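Cell wall surface anchor family protein (Streptococcus agalactiae serogroup V, PDB 3PF2) probably forms the shaft of the type 1 pilus of group B Streptococcus as its major backbone subunit, and binds calcium in this C-terminal fragment. Local coordinates at residues L41-A54 and Q88-K101. Residues are numbered along the deposited sequence; the frame is centred on the assembly and turned at random. Where two conformers were deposited one is given.
With CA (calcium ion), chain C.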
# COMPACT_ATOMS: atom_id res chain seq x y z
N LEU A 41 -30.25 -4.87 -11.89
CA LEU A 41 -28.99 -5.39 -12.40
C LEU A 41 -29.21 -6.47 -13.49
O LEU A 41 -28.39 -6.60 -14.39
CB LEU A 41 -28.12 -5.94 -11.26
CG LEU A 41 -26.73 -6.42 -11.69
CD1 LEU A 41 -25.85 -5.27 -12.22
CD2 LEU A 41 -26.03 -7.14 -10.55
N GLY A 42 -30.31 -7.22 -13.39
CA GLY A 42 -30.60 -8.28 -14.36
C GLY A 42 -30.68 -7.81 -15.80
O GLY A 42 -30.44 -8.60 -16.72
N ASP A 43 -31.00 -6.53 -15.98
CA ASP A 43 -31.09 -5.90 -17.31
C ASP A 43 -29.74 -5.55 -17.92
O ASP A 43 -29.64 -5.31 -19.13
CB ASP A 43 -31.89 -4.61 -17.22
CG ASP A 43 -33.37 -4.83 -16.95
OD1 ASP A 43 -33.87 -5.96 -17.12
OD2 ASP A 43 -34.02 -3.83 -16.56
N TYR A 44 -28.68 -5.50 -17.10
CA TYR A 44 -27.42 -4.91 -17.55
C TYR A 44 -26.73 -5.75 -18.62
O TYR A 44 -26.75 -6.99 -18.56
CB TYR A 44 -26.49 -4.66 -16.34
CG TYR A 44 -26.78 -3.37 -15.58
CD1 TYR A 44 -28.08 -3.06 -15.15
CD2 TYR A 44 -25.75 -2.47 -15.28
CE1 TYR A 44 -28.34 -1.88 -14.44
CE2 TYR A 44 -26.00 -1.29 -14.58
CZ TYR A 44 -27.28 -1.00 -14.17
OH TYR A 44 -27.53 0.17 -13.49
N GLU A 45 -26.13 -5.07 -19.60
CA GLU A 45 -25.43 -5.71 -20.72
C GLU A 45 -23.90 -5.63 -20.61
O GLU A 45 -23.18 -6.24 -21.41
CB GLU A 45 -25.91 -5.11 -22.05
CG GLU A 45 -27.44 -5.11 -22.20
CD GLU A 45 -27.91 -4.57 -23.54
OE1 GLU A 45 -27.24 -3.66 -24.09
OE2 GLU A 45 -28.96 -5.04 -24.05
N LYS A 46 -23.42 -4.88 -19.61
CA LYS A 46 -21.99 -4.76 -19.32
C LYS A 46 -21.81 -4.31 -17.87
O LYS A 46 -22.58 -3.50 -17.37
CB LYS A 46 -21.32 -3.74 -20.25
CG LYS A 46 -19.79 -3.80 -20.23
CD LYS A 46 -19.14 -2.61 -20.92
CE LYS A 46 -19.42 -2.58 -22.42
NZ LYS A 46 -19.05 -3.84 -23.13
N PHE A 47 -20.80 -4.86 -17.21
CA PHE A 47 -20.44 -4.41 -15.87
C PHE A 47 -18.98 -4.80 -15.72
O PHE A 47 -18.65 -5.90 -15.28
CB PHE A 47 -21.33 -5.07 -14.82
CG PHE A 47 -21.32 -4.38 -13.48
CD1 PHE A 47 -22.36 -3.54 -13.11
CD2 PHE A 47 -20.27 -4.60 -12.59
CE1 PHE A 47 -22.36 -2.90 -11.87
CE2 PHE A 47 -20.26 -3.97 -11.35
CZ PHE A 47 -21.31 -3.12 -10.99
N GLU A 48 -18.10 -3.89 -16.12
CA GLU A 48 -16.68 -4.16 -16.22
C GLU A 48 -15.89 -3.13 -15.43
O GLU A 48 -16.08 -1.92 -15.61
CB GLU A 48 -16.22 -4.11 -17.68
CG GLU A 48 -16.74 -5.24 -18.56
CD GLU A 48 -16.34 -5.09 -20.02
OE1 GLU A 48 -15.60 -4.14 -20.34
OE2 GLU A 48 -16.76 -5.93 -20.85
N ILE A 49 -15.01 -3.62 -14.57
CA ILE A 49 -14.19 -2.75 -13.73
C ILE A 49 -12.75 -2.78 -14.20
O ILE A 49 -12.20 -3.85 -14.42
CB ILE A 49 -14.35 -3.14 -12.24
CG1 ILE A 49 -15.71 -2.62 -11.73
CG2 ILE A 49 -13.18 -2.58 -11.40
CD1 ILE A 49 -16.12 -3.08 -10.37
N THR A 50 -12.15 -1.61 -14.36
CA THR A 50 -10.74 -1.51 -14.76
C THR A 50 -9.97 -0.65 -13.74
O THR A 50 -10.38 0.46 -13.43
CB THR A 50 -10.59 -0.87 -16.15
OG1 THR A 50 -11.30 -1.68 -17.12
CG2 THR A 50 -9.13 -0.76 -16.55
N ASP A 51 -8.87 -1.20 -13.24
CA ASP A 51 -8.05 -0.52 -12.24
C ASP A 51 -6.60 -0.53 -12.71
O ASP A 51 -5.96 -1.60 -12.75
CB ASP A 51 -8.20 -1.25 -10.89
CG ASP A 51 -7.55 -0.51 -9.73
OD1 ASP A 51 -6.52 0.16 -9.94
OD2 ASP A 51 -8.08 -0.65 -8.61
N LYS A 52 -6.10 0.64 -13.10
CA LYS A 52 -4.71 0.79 -13.50
C LYS A 52 -3.90 1.12 -12.25
O LYS A 52 -4.01 2.21 -11.70
CB LYS A 52 -4.55 1.88 -14.57
CG LYS A 52 -3.11 2.03 -15.07
CD LYS A 52 -3.00 2.97 -16.26
CE LYS A 52 -1.58 3.53 -16.40
NZ LYS A 52 -0.51 2.50 -16.35
N PHE A 53 -3.14 0.14 -11.76
CA PHE A 53 -2.37 0.36 -10.53
C PHE A 53 -1.13 1.22 -10.77
O PHE A 53 -0.43 1.03 -11.76
CB PHE A 53 -2.02 -0.97 -9.85
CG PHE A 53 -3.20 -1.62 -9.21
CD1 PHE A 53 -3.64 -1.20 -7.95
CD2 PHE A 53 -3.91 -2.63 -9.88
CE1 PHE A 53 -4.77 -1.80 -7.35
CE2 PHE A 53 -5.02 -3.22 -9.28
CZ PHE A 53 -5.45 -2.81 -8.02
N ALA A 54 -0.89 2.18 -9.88
CA ALA A 54 0.30 3.03 -9.91
C ALA A 54 1.57 2.18 -9.96
O ALA A 54 1.59 1.05 -9.47
CB ALA A 54 0.34 3.94 -8.68
N GLN A 88 0.25 -2.52 -18.81
CA GLN A 88 0.59 -1.38 -17.96
C GLN A 88 -0.01 -1.49 -16.56
O GLN A 88 -0.63 -0.54 -16.07
CB GLN A 88 0.16 -0.05 -18.61
CG GLN A 88 0.91 0.31 -19.89
CD GLN A 88 0.52 -0.55 -21.07
OE1 GLN A 88 -0.67 -0.70 -21.40
NE2 GLN A 88 1.51 -1.14 -21.73
N ASN A 89 0.16 -2.66 -15.93
CA ASN A 89 -0.23 -2.86 -14.53
C ASN A 89 -1.74 -2.72 -14.29
O ASN A 89 -2.17 -2.21 -13.25
CB ASN A 89 0.57 -1.91 -13.61
CG ASN A 89 0.86 -2.51 -12.25
OD1 ASN A 89 0.98 -3.73 -12.12
ND2 ASN A 89 1.02 -1.66 -11.24
N THR A 90 -2.53 -3.19 -15.24
CA THR A 90 -3.97 -2.95 -15.24
C THR A 90 -4.77 -4.21 -14.94
O THR A 90 -4.63 -5.23 -15.64
CB THR A 90 -4.44 -2.33 -16.59
OG1 THR A 90 -3.81 -1.05 -16.76
CG2 THR A 90 -5.94 -2.14 -16.63
N LEU A 91 -5.59 -4.13 -13.90
CA LEU A 91 -6.56 -5.16 -13.55
C LEU A 91 -7.90 -4.89 -14.23
O LEU A 91 -8.40 -3.76 -14.21
CB LEU A 91 -6.74 -5.20 -12.03
CG LEU A 91 -7.84 -6.08 -11.43
CD1 LEU A 91 -7.57 -7.58 -11.70
CD2 LEU A 91 -7.96 -5.82 -9.92
N LYS A 92 -8.48 -5.92 -14.83
CA LYS A 92 -9.85 -5.81 -15.34
C LYS A 92 -10.68 -6.95 -14.79
O LYS A 92 -10.25 -8.10 -14.86
CB LYS A 92 -9.86 -5.84 -16.86
CG LYS A 92 -11.22 -5.51 -17.47
CD LYS A 92 -11.24 -5.88 -18.94
CE LYS A 92 -10.43 -4.92 -19.80
NZ LYS A 92 -10.35 -5.47 -21.19
N ILE A 93 -11.83 -6.63 -14.20
CA ILE A 93 -12.76 -7.62 -13.69
C ILE A 93 -14.08 -7.49 -14.45
O ILE A 93 -14.75 -6.46 -14.39
CB ILE A 93 -13.00 -7.49 -12.17
CG1 ILE A 93 -11.67 -7.69 -11.41
CG2 ILE A 93 -14.08 -8.48 -11.68
CD1 ILE A 93 -11.75 -7.30 -9.97
N THR A 94 -14.44 -8.56 -15.16
CA THR A 94 -15.60 -8.54 -16.04
C THR A 94 -16.69 -9.43 -15.47
O THR A 94 -16.50 -10.64 -15.32
CB THR A 94 -15.21 -9.01 -17.46
OG1 THR A 94 -14.12 -8.23 -17.94
CG2 THR A 94 -16.40 -8.89 -18.42
N PHE A 95 -17.81 -8.81 -15.12
CA PHE A 95 -18.96 -9.55 -14.64
C PHE A 95 -19.73 -10.03 -15.86
O PHE A 95 -19.91 -9.28 -16.82
CB PHE A 95 -19.78 -8.71 -13.65
CG PHE A 95 -19.06 -8.47 -12.35
CD1 PHE A 95 -18.07 -7.49 -12.26
CD2 PHE A 95 -19.35 -9.25 -11.22
CE1 PHE A 95 -17.37 -7.28 -11.06
CE2 PHE A 95 -18.66 -9.04 -10.01
CZ PHE A 95 -17.66 -8.05 -9.94
N LYS A 96 -20.11 -11.31 -15.84
CA LYS A 96 -20.62 -11.97 -17.05
C LYS A 96 -22.03 -11.52 -17.35
O LYS A 96 -22.93 -11.74 -16.54
CB LYS A 96 -20.60 -13.50 -16.86
CG LYS A 96 -19.23 -14.11 -16.65
CD LYS A 96 -19.27 -15.61 -16.93
CE LYS A 96 -17.87 -16.20 -16.90
NZ LYS A 96 -17.79 -17.50 -17.61
N PRO A 97 -22.25 -10.88 -18.52
CA PRO A 97 -23.60 -10.46 -18.88
C PRO A 97 -24.62 -11.61 -18.88
O PRO A 97 -25.75 -11.42 -18.40
CB PRO A 97 -23.43 -9.87 -20.28
CG PRO A 97 -22.02 -9.36 -20.29
CD PRO A 97 -21.26 -10.42 -19.51
N GLU A 98 -24.21 -12.79 -19.36
CA GLU A 98 -25.06 -13.99 -19.33
C GLU A 98 -25.52 -14.33 -17.91
O GLU A 98 -26.50 -15.06 -17.73
CB GLU A 98 -24.34 -15.22 -19.92
CG GLU A 98 -23.39 -14.97 -21.10
CD GLU A 98 -21.95 -14.70 -20.66
OE1 GLU A 98 -21.66 -13.55 -20.25
OE2 GLU A 98 -21.10 -15.62 -20.73
N LYS A 99 -24.82 -13.80 -16.90
CA LYS A 99 -25.10 -14.11 -15.50
C LYS A 99 -25.81 -13.00 -14.74
O LYS A 99 -26.08 -13.14 -13.54
CB LYS A 99 -23.81 -14.52 -14.77
CG LYS A 99 -23.16 -15.79 -15.30
CD LYS A 99 -24.01 -17.02 -14.99
CE LYS A 99 -23.40 -18.28 -15.60
NZ LYS A 99 -24.08 -19.51 -15.08
N PHE A 100 -26.14 -11.90 -15.43
CA PHE A 100 -26.70 -10.74 -14.74
C PHE A 100 -28.03 -11.02 -14.04
O PHE A 100 -28.29 -10.47 -12.97
CB PHE A 100 -26.76 -9.52 -15.68
CG PHE A 100 -25.40 -8.95 -16.02
CD1 PHE A 100 -24.26 -9.30 -15.27
CD2 PHE A 100 -25.25 -8.05 -17.06
CE1 PHE A 100 -23.00 -8.78 -15.59
CE2 PHE A 100 -23.98 -7.49 -17.38
CZ PHE A 100 -22.86 -7.86 -16.65
N LYS A 101 -28.84 -11.89 -14.64
CA LYS A 101 -30.11 -12.31 -14.03
C LYS A 101 -29.90 -13.12 -12.75
O LYS A 101 -30.60 -12.92 -11.75
CB LYS A 101 -30.94 -13.12 -15.03
CG LYS A 101 -31.65 -12.26 -16.07
CD LYS A 101 -32.84 -11.52 -15.47
CE LYS A 101 -33.59 -10.73 -16.53
NZ LYS A 101 -34.73 -9.97 -15.94
CA CA C . -27.38 -1.27 -23.81
O HOH W 1 -27.30 -9.08 -20.24
O HOH W 2 -19.45 -7.25 -18.26
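Gly42 touches Phe100 at the helix start, its CA lying 3.5 Å from Phe100 O in a CA-H...O contact, just beyond the ends of strands 46-52 and 90-95, which pair in an Ig-like sandwich domain, the Cna-B-like part of this pilin. Segment axes 4.5 Å apart at 168° define these strands as antiparallel neighbours. Pro97 CA sits over the centre of one face of the Phe100 ring. Next in line, the CB of Glu45 points away from the other segment, and the extended chain carries OE1 to a calcium ion at 2.4 Å, a site it shares with Asp159, Thr161, Asp163, Ala165 and Asn167, while OE2 accepts from Lys164 N. Phe47 packs its CB on Phe100 CZ at 3.7 Å and has CG anti to its N (chi1 -163°), which places the ring beside that of Phe95, its CD2 edge toward the Phe95 face: planes at 86° and centroids 5.5 Å apart make an offset edge-to-face pair. A water accepts from Phe47 N at 2.9 Å. Ile49 and Ile93 bond both ways through their backbones, Ile49 N to Ile93 O being nearly straight, and both side chains reach Ile134 of strand 132-140, in the facing sheet. On the other face, the methyls Thr50 CG2 and Thr90 CG2 press together at 3.5 Å, tighter than usual. The backbones of Asp51 and Leu91 bond both ways, while the Asp51 carboxylate oxygen OD2 accepts from Lys11 NZ. Lys52, bent at its last torsion, donates from NZ to Gln88 O. Phe53 N donates to Asn89 O, and Asn89 ND2 returns a bond to Phe53 O at 3.1 Å, from above the carbonyl plane.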